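Local structure of carboxylic ester hydrolase (Aspergillus niger, 7K4O) at residues E157-G162 with G200-G205; L165-Y170 with D176-Y181. The protein probably hydrolyses ester bonds of tannins and related phenolic esters, as a secreted serine esterase of the tannase family. All blocks are in the same frame, centred on the assembly; numbering follows the deposited sequence. Where two conformers were deposited one is given.

In the fold
Both contacts pin helix 144-169 to the chain that follows it. They lie on the same side of the protein, with centres about 10 Å apart. Contact 2 is nested within the loop closed by contact 1. It joins the end of the helix to the run into strand 179-185, the next strand. Contact 1 starts about two helical turns earlier and reaches the loop before strand 205-209, a parallel neighbour in the mixed sheet. The two contacts also touch: Asp204 OD1 forms a salt bridge with Lys177 NZ at 2.9 Å. Both lie where helix 144-169 packs beside the sheet, consistent with an alpha/beta-hydrolase fold, in which strand 179-185 leads to Ser186, the probable nucleophile.

Contact 1 (E157-G162 with G200-G205); sequences ELSLIG and GDEWDG
Ser159 puts its CB and OG against the end of Glu202, and its hydroxyl also meets the indole nitrogen of Trp203. Ser159 OG donates a hydrogen bond to Glu202 OE2 at 2.8 Å. The hydroxyl approaches the anti side of that oxygen and stands 34° out of the carboxylate plane. Ser159 CB packs on Glu202 CG at 3.6 Å, so methylene carbons meet beside the polar bond. Glu202 CG is anti to the backbone N (chi1 177°), and the chain stays extended beyond it. This carries the carboxylate from the loop to the helix surface.

Trp203 NE1 gives Ser159 OG a second, weak bond of 3.1 Å. It is bent, with an angle of 129° at the hydrogen. The hydroxyl meets the indole obliquely. Glu202 OE2 lies 3.2 Å above one face of the same ring, offset toward the rim. The serine thus ties together two consecutive side chains of the loop. All three residues are buried. Ser159 OG is also hydrogen-bonded to Ser92 OG, so the polar cluster reaches strand 89-93.

This is a small buried polar contact between a helix and a loop. Helix 144-169 covers the sheet here: Leu158 packs on Trp90 of strand 89-93 and on Leu76 of strand 74-81. On the loop side, Trp203 stacks with Tyr182 of strand 179-185, just before the chain enters strand 205-209.

Contact 2 (L165-Y170 with D176-Y181); sequences LTRNVY and DKLYAY
Arg167 grips the backbone carbonyl of Asp176 with both terminal nitrogens. Arg167 NH1 lies 2.8 Å from Asp176 O, and Arg167 NH2 lies 3.0 Å from the same Asp176 O. The side chain is modelled in two conformers; both bonds belong to the one described. The guanidinium approaches end-on, and the oxygen sits at its edge, close to its plane. Both bonds are bent at the hydrogen, with angles of 143° and 137°, as expected when two donors share one acceptor. The NH2 donor lies in the carbonyl plane. From CG to NE the arginine chain is extended, which lets it span from the helix to the loop.

The Asp176 carboxylate is engaged differently. Its OD2 binds a zinc ion and accepts a hydrogen bond from Ser173 N. Arg167 NH2 and Asp176 OD2 are 6.0 Å apart, too far for a salt bridge.

These residues flank the short connection from helix 144-169 to strand 179-185. The helix makes the beta-alpha-beta crossover from strand 115-120 to the parallel strand 179-185, passing over strand 89-93 between them, as in an alpha/beta-hydrolase fold.

Leu178 packs beneath the arginine. Its CB lies over one face of the guanidinium, 3.7 Å from Arg167 NH1. Further along, Leu178 CD1 meets Thr166 CG2 at 4.1 Å, and the two side chains cross at about a right angle. Thr166 CG2 is anti to its own nitrogen; the hydroxyl stays beside that nitrogen and bonds Gly162 O one turn back. Met172, in the connecting loop, touches both Arg167 and Leu178. Thr166 also rests on Trp90 of strand 89-93.

Contact 1 (E157-G162 with G200-G205)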
ATOM      1  N   GLU A 157     -19.874   0.208   1.097  1.00 18.33           N
ATOM      2  CA  GLU A 157     -20.970  -0.742   1.374  1.00 19.89           C
ATOM      3  C   GLU A 157     -20.561  -1.705   2.502  1.00 20.18           C
ATOM      4  O   GLU A 157     -21.393  -1.978   3.388  1.00 20.35           O
ATOM      5  CB  GLU A 157     -21.339  -1.456   0.089  1.00 20.64           C
ATOM      6  CG  GLU A 157     -22.038  -0.556  -0.922  1.00 21.86           C
ATOM      7  CD  GLU A 157     -22.166  -1.080  -2.351  1.00 22.45           C
ATOM      8  OE1 GLU A 157     -21.748  -2.238  -2.618  1.00 22.60           O
ATOM      9  OE2 GLU A 157     -22.711  -0.312  -3.188  1.00 23.11           O
ATOM     10  N   LEU A 158     -19.347  -2.238   2.426  1.00 18.79           N
ATOM     11  CA  LEU A 158     -18.828  -3.158   3.461  1.00 19.38           C
ATOM     12  C   LEU A 158     -18.905  -2.471   4.831  1.00 18.94           C
ATOM     13  O   LEU A 158     -19.367  -3.103   5.801  1.00 19.98           O
ATOM     14  CB  LEU A 158     -17.416  -3.625   3.129  1.00 20.54           C
ATOM     15  CG  LEU A 158     -16.631  -4.346   4.252  1.00 20.74           C
ATOM     16  CD1 LEU A 158     -17.353  -5.570   4.778  1.00 18.68           C
ATOM     17  CD2 LEU A 158     -15.223  -4.640   3.794  1.00 21.40           C
ATOM     18  N   SER A 159     -18.408  -1.253   4.943  1.00 18.85           N
ATOM     19  CA  SER A 159     -18.433  -0.579   6.263  1.00 20.38           C
ATOM     20  C   SER A 159     -19.869  -0.361   6.705  1.00 20.27           C
ATOM     21  O   SER A 159     -20.190  -0.630   7.908  1.00 19.98           O
ATOM     22  CB  SER A 159     -17.664   0.701   6.233  1.00 21.18           C
ATOM     23  OG  SER A 159     -16.291   0.440   6.056  1.00 23.73           O
ATOM     24  N   LEU A 160     -20.746   0.146   5.839  1.00 19.43           N
ATOM     25  CA  LEU A 160     -22.134   0.440   6.277  1.00 20.56           C
ATOM     26  C   LEU A 160     -22.801  -0.850   6.737  1.00 21.89           C
ATOM     27  O   LEU A 160     -23.427  -0.863   7.800  1.00 21.62           O
ATOM     28  CB  LEU A 160     -22.908   1.083   5.143  1.00 22.52           C
ATOM     29  CG  LEU A 160     -22.517   2.521   4.849  1.00 21.88           C
ATOM     30  CD1 LEU A 160     -23.112   2.991   3.519  1.00 23.55           C
ATOM     31  CD2 LEU A 160     -23.001   3.424   5.966  1.00 25.46           C
ATOM     32  N   ILE A 161     -22.711  -1.913   5.945  1.00 19.53           N
ATOM     33  CA  ILE A 161     -23.400  -3.193   6.274  1.00 20.18           C
ATOM     34  C   ILE A 161     -22.748  -3.852   7.502  1.00 21.29           C
ATOM     35  O   ILE A 161     -23.492  -4.297   8.423  1.00 21.44           O
ATOM     36  CB  ILE A 161     -23.410  -4.138   5.075  1.00 20.51           C
ATOM     37  CG1 ILE A 161     -24.251  -3.558   3.966  1.00 21.79           C
ATOM     38  CG2 ILE A 161     -23.871  -5.511   5.506  1.00 23.01           C
ATOM     39  CD1 ILE A 161     -24.019  -4.246   2.624  1.00 23.60           C
ATOM     40  N   GLY A 162     -21.436  -3.939   7.522  1.00 19.87           N
ATOM     41  CA  GLY A 162     -20.689  -4.626   8.588  1.00 20.05           C
ATOM     42  C   GLY A 162     -20.861  -3.953   9.933  1.00 20.22           C
ATOM     43  O   GLY A 162     -21.076  -4.629  10.943  1.00 20.44           O
ATOM     44  N   GLY A 200     -16.316  10.985   5.842  1.00 22.30           N
ATOM     45  CA  GLY A 200     -15.612  11.495   7.034  1.00 24.70           C
ATOM     46  C   GLY A 200     -15.807  10.648   8.271  1.00 24.30           C
ATOM     47  O   GLY A 200     -14.867  10.575   9.090  1.00 26.05           O
ATOM     48  N   ASP A 201     -16.957  10.021   8.427  1.00 24.26           N
ATOM     49  CA  ASP A 201     -17.184   9.255   9.679  1.00 29.17           C
ATOM     50  C   ASP A 201     -17.319   7.753   9.436  1.00 25.93           C
ATOM     51  O   ASP A 201     -17.753   7.066  10.374  1.00 26.84           O
ATOM     52  CB  ASP A 201     -18.391   9.791  10.427  1.00 39.34           C
ATOM     53  CG  ASP A 201     -19.594   9.923   9.543  1.00 47.94           C
ATOM     54  OD1 ASP A 201     -19.840   8.997   8.737  1.00 50.53           O
ATOM     55  OD2 ASP A 201     -20.205  11.019   9.576  1.00 75.11           O
ATOM     56  N   GLU A 202     -16.837   7.215   8.324  1.00 22.84           N
ATOM     57  CA  GLU A 202     -16.860   5.761   8.114  1.00 21.92           C
ATOM     58  C   GLU A 202     -15.934   5.085   9.145  1.00 21.56           C
ATOM     59  O   GLU A 202     -16.326   4.065   9.731  1.00 21.60           O
ATOM     60  CB  GLU A 202     -16.427   5.481   6.678  1.00 20.98           C
ATOM     61  CG  GLU A 202     -16.327   4.016   6.340  1.00 22.50           C
ATOM     62  CD  GLU A 202     -16.085   3.731   4.854  1.00 24.45           C
ATOM     63  OE1 GLU A 202     -16.472   4.574   4.072  1.00 29.50           O
ATOM     64  OE2 GLU A 202     -15.629   2.647   4.542  1.00 25.83           O
ATOM     65  N   TRP A 203     -14.738   5.620   9.339  1.00 20.22           N
ATOM     66  CA  TRP A 203     -13.746   5.068  10.277  1.00 21.43           C
ATOM     67  C   TRP A 203     -13.245   6.144  11.223  1.00 20.01           C
ATOM     68  O   TRP A 203     -12.994   7.300  10.799  1.00 21.33           O
ATOM     69  CB  TRP A 203     -12.564   4.434   9.562  1.00 21.09           C
ATOM     70  CG  TRP A 203     -12.914   3.356   8.589  1.00 20.30           C
ATOM     71  CD1 TRP A 203     -13.840   2.360   8.700  1.00 19.61           C
ATOM     72  CD2 TRP A 203     -12.319   3.201   7.294  1.00 17.30           C
ATOM     73  NE1 TRP A 203     -13.815   1.557   7.572  1.00 19.22           N
ATOM     74  CE2 TRP A 203     -12.918   2.077   6.696  1.00 18.99           C
ATOM     75  CE3 TRP A 203     -11.319   3.883   6.590  1.00 18.92           C
ATOM     76  CZ2 TRP A 203     -12.533   1.593   5.443  1.00 19.58           C
ATOM     77  CZ3 TRP A 203     -10.942   3.409   5.354  1.00 18.32           C
ATOM     78  CH2 TRP A 203     -11.526   2.279   4.792  1.00 18.71           C
ATOM     79  N   ASP A 204     -12.950   5.735  12.445  1.00 19.22           N
ATOM     80  CA  ASP A 204     -12.248   6.554  13.450  1.00 20.68           C
ATOM     81  C   ASP A 204     -10.753   6.560  13.200  1.00 19.71           C
ATOM     82  O   ASP A 204     -10.080   7.555  13.578  1.00 20.66           O
ATOM     83  CB  ASP A 204     -12.556   6.037  14.863  1.00 20.71           C
ATOM     84  CG  ASP A 204     -14.058   6.126  15.145  1.00 24.28           C
ATOM     85  OD1 ASP A 204     -14.602   7.271  15.148  1.00 29.66           O
ATOM     86  OD2 ASP A 204     -14.755   5.074  15.208  1.00 23.28           O
ATOM     87  N   GLY A 205     -10.198   5.481  12.643  1.00 19.93           N
ATOM     88  CA  GLY A 205      -8.747   5.406  12.422  1.00 20.19           C
ATOM     89  C   GLY A 205      -8.463   4.562  11.203  1.00 19.90           C
ATOM     90  O   GLY A 205      -9.089   3.512  11.028  1.00 21.58           O
TER

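Contact 2 (L165-Y170 with D176-Y181)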
ATOM      1  N   LEU A 165     -24.451  -4.730  11.171  1.00 21.50           N
ATOM      2  CA  LEU A 165     -24.531  -6.141  11.622  1.00 21.21           C
ATOM      3  C   LEU A 165     -23.859  -6.263  13.005  1.00 20.88           C
ATOM      4  O   LEU A 165     -24.429  -6.918  13.911  1.00 21.83           O
ATOM      5  CB  LEU A 165     -23.844  -7.063  10.616  1.00 20.72           C
ATOM      6  CG  LEU A 165     -23.643  -8.496  11.120  1.00 23.77           C
ATOM      7  CD1 LEU A 165     -24.976  -9.169  11.310  1.00 28.41           C
ATOM      8  CD2 LEU A 165     -22.774  -9.282  10.157  1.00 25.55           C
ATOM      9  N   THR A 166     -22.690  -5.667  13.170  1.00 20.10           N
ATOM     10  CA  THR A 166     -21.867  -5.758  14.411  1.00 19.32           C
ATOM     11  C   THR A 166     -22.673  -5.121  15.541  1.00 21.76           C
ATOM     12  O   THR A 166     -22.799  -5.766  16.612  1.00 20.13           O
ATOM     13  CB  THR A 166     -20.544  -5.032  14.236  1.00 20.54           C
ATOM     14  OG1 THR A 166     -19.770  -5.672  13.212  1.00 20.26           O
ATOM     15  CG2 THR A 166     -19.740  -4.970  15.523  1.00 21.98           C
ATOM     16  N   ARG A 167     -23.246  -3.925  15.345  1.00 20.31           N
ATOM     17  CA  ARG A 167     -24.077  -3.307  16.424  0.53 20.40           C
ATOM     18  C   ARG A 167     -25.243  -4.210  16.811  1.00 21.52           C
ATOM     19  O   ARG A 167     -25.511  -4.381  18.041  1.00 22.20           O
ATOM     20  CB  ARG A 167     -24.666  -1.967  16.011  0.53 22.42           C
ATOM     21  CG  ARG A 167     -23.649  -0.854  15.993  0.53 22.82           C
ATOM     22  CD  ARG A 167     -24.430   0.426  15.657  0.53 22.21           C
ATOM     23  NE  ARG A 167     -23.528   1.511  15.972  0.53 22.27           N
ATOM     24  CZ  ARG A 167     -23.332   1.998  17.195  0.53 22.01           C
ATOM     25  NH1 ARG A 167     -22.438   2.956  17.365  0.53 24.17           N
ATOM     26  NH2 ARG A 167     -24.005   1.509  18.222  0.53 20.70           N
ATOM     27  N   ASN A 168     -25.908  -4.789  15.833  1.00 19.99           N
ATOM     28  CA  ASN A 168     -27.112  -5.607  16.111  1.00 22.76           C
ATOM     29  C   ASN A 168     -26.714  -6.908  16.805  1.00 22.90           C
ATOM     30  O   ASN A 168     -27.377  -7.294  17.797  1.00 23.81           O
ATOM     31  CB  ASN A 168     -27.915  -5.873  14.860  1.00 22.70           C
ATOM     32  CG  ASN A 168     -28.533  -4.635  14.241  1.00 29.38           C
ATOM     33  OD1 ASN A 168     -28.780  -3.669  14.960  1.00 33.16           O
ATOM     34  ND2 ASN A 168     -28.780  -4.659  12.928  1.00 27.26           N
ATOM     35  N   VAL A 169     -25.681  -7.591  16.338  1.00 22.35           N
ATOM     36  CA  VAL A 169     -25.410  -8.980  16.762  1.00 22.43           C
ATOM     37  C   VAL A 169     -24.883  -8.996  18.191  1.00 26.02           C
ATOM     38  O   VAL A 169     -25.220  -9.945  18.923  1.00 24.22           O
ATOM     39  CB  VAL A 169     -24.532  -9.715  15.741  1.00 25.33           C
ATOM     40  CG1 VAL A 169     -23.103  -9.394  15.960  1.00 23.39           C
ATOM     41  CG2 VAL A 169     -24.809 -11.219  15.791  1.00 28.31           C
ATOM     42  N   TYR A 170     -24.204  -7.941  18.642  1.00 21.02           N
ATOM     43  CA  TYR A 170     -23.645  -7.874  20.007  1.00 21.48           C
ATOM     44  C   TYR A 170     -24.592  -7.097  20.931  1.00 23.09           C
ATOM     45  O   TYR A 170     -24.218  -6.905  22.097  1.00 24.28           O
ATOM     46  CB  TYR A 170     -22.259  -7.280  19.997  1.00 21.86           C
ATOM     47  CG  TYR A 170     -21.232  -8.186  19.327  1.00 21.67           C
ATOM     48  CD1 TYR A 170     -20.852  -9.401  19.896  1.00 21.03           C
ATOM     49  CD2 TYR A 170     -20.656  -7.846  18.115  1.00 20.28           C
ATOM     50  CE1 TYR A 170     -19.906 -10.228  19.310  1.00 20.77           C
ATOM     51  CE2 TYR A 170     -19.697  -8.637  17.541  1.00 20.70           C
ATOM     52  CZ  TYR A 170     -19.380  -9.877  18.076  1.00 22.01           C
ATOM     53  OH  TYR A 170     -18.389 -10.614  17.496  1.00 22.00           O
ATOM     54  N   ASP A 176     -24.106   3.472  22.332  1.00 20.49           N
ATOM     55  CA  ASP A 176     -22.819   2.777  22.532  1.00 20.14           C
ATOM     56  C   ASP A 176     -21.871   3.083  21.366  1.00 21.82           C
ATOM     57  O   ASP A 176     -22.275   2.894  20.174  1.00 23.44           O
ATOM     58  CB  ASP A 176     -23.006   1.275  22.644  1.00 20.31           C
ATOM     59  CG  ASP A 176     -23.620   0.748  23.928  1.00 22.80           C
ATOM     60  OD1 ASP A 176     -23.487   1.423  24.972  1.00 22.71           O
ATOM     61  OD2 ASP A 176     -24.170  -0.363  23.873  1.00 23.23           O
ATOM     62  N   LYS A 177     -20.692   3.565  21.671  1.00 20.12           N
ATOM     63  CA  LYS A 177     -19.691   3.927  20.635  1.00 20.53           C
ATOM     64  C   LYS A 177     -19.117   2.637  20.006  1.00 20.42           C
ATOM     65  O   LYS A 177     -18.568   1.755  20.697  1.00 21.69           O
ATOM     66  CB  LYS A 177     -18.563   4.724  21.238  1.00 23.26           C
ATOM     67  CG  LYS A 177     -17.438   5.125  20.304  1.00 24.63           C
ATOM     68  CD  LYS A 177     -17.777   5.984  19.165  1.00 29.20           C
ATOM     69  CE  LYS A 177     -16.572   6.592  18.425  1.00 37.25           C
ATOM     70  NZ  LYS A 177     -16.870   6.808  16.960  1.00 41.54           N
ATOM     71  N   LEU A 178     -19.128   2.582  18.669  1.00 21.15           N
ATOM     72  CA  LEU A 178     -18.418   1.509  17.910  1.00 20.57           C
ATOM     73  C   LEU A 178     -17.176   2.156  17.302  1.00 20.59           C
ATOM     74  O   LEU A 178     -17.297   3.033  16.429  1.00 21.93           O
ATOM     75  CB  LEU A 178     -19.334   0.937  16.832  1.00 20.43           C
ATOM     76  CG  LEU A 178     -18.659  -0.121  15.944  1.00 21.49           C
ATOM     77  CD1 LEU A 178     -18.256  -1.368  16.733  1.00 20.68           C
ATOM     78  CD2 LEU A 178     -19.604  -0.470  14.825  1.00 23.68           C
ATOM     79  N   TYR A 179     -16.013   1.789  17.764  1.00 18.38           N
ATOM     80  CA  TYR A 179     -14.750   2.293  17.186  1.00 19.89           C
ATOM     81  C   TYR A 179     -14.465   1.520  15.903  1.00 20.13           C
ATOM     82  O   TYR A 179     -14.361   0.280  15.917  1.00 22.43           O
ATOM     83  CB  TYR A 179     -13.597   2.166  18.165  1.00 20.02           C
ATOM     84  CG  TYR A 179     -13.697   3.103  19.353  1.00 20.73           C
ATOM     85  CD1 TYR A 179     -13.396   4.439  19.185  1.00 22.15           C
ATOM     86  CD2 TYR A 179     -14.161   2.673  20.575  1.00 22.98           C
ATOM     87  CE1 TYR A 179     -13.438   5.321  20.254  1.00 25.20           C
ATOM     88  CE2 TYR A 179     -14.204   3.560  21.665  1.00 24.86           C
ATOM     89  CZ  TYR A 179     -13.873   4.878  21.479  1.00 24.92           C
ATOM     90  OH  TYR A 179     -13.867   5.833  22.480  1.00 29.28           O
ATOM     91  N   ALA A 180     -14.336   2.231  14.796  1.00 19.72           N
ATOM     92  CA  ALA A 180     -14.223   1.598  13.468  1.00 19.45           C
ATOM     93  C   ALA A 180     -12.865   1.956  12.874  1.00 19.47           C
ATOM     94  O   ALA A 180     -12.448   3.140  12.898  1.00 20.08           O
ATOM     95  CB  ALA A 180     -15.377   2.057  12.587  1.00 19.68           C
ATOM     96  N   TYR A 181     -12.219   0.941  12.314  1.00 18.78           N
ATOM     97  CA  TYR A 181     -10.835   1.030  11.818  1.00 18.84           C
ATOM     98  C   TYR A 181     -10.741   0.407  10.429  1.00 18.67           C
ATOM     99  O   TYR A 181     -11.588  -0.383  10.027  1.00 19.05           O
ATOM    100  CB  TYR A 181      -9.912   0.302  12.788  1.00 19.52           C
ATOM    101  CG  TYR A 181      -9.946   0.830  14.204  1.00 19.65           C
ATOM    102  CD1 TYR A 181      -9.252   1.970  14.517  1.00 21.72           C
ATOM    103  CD2 TYR A 181     -10.686   0.216  15.206  1.00 21.63           C
ATOM    104  CE1 TYR A 181      -9.258   2.500  15.797  1.00 22.43           C
ATOM    105  CE2 TYR A 181     -10.697   0.736  16.489  1.00 19.20           C
ATOM    106  CZ  TYR A 181      -9.948   1.846  16.791  1.00 21.67           C
ATOM    107  OH  TYR A 181      -9.934   2.335  18.067  1.00 22.28           O
TER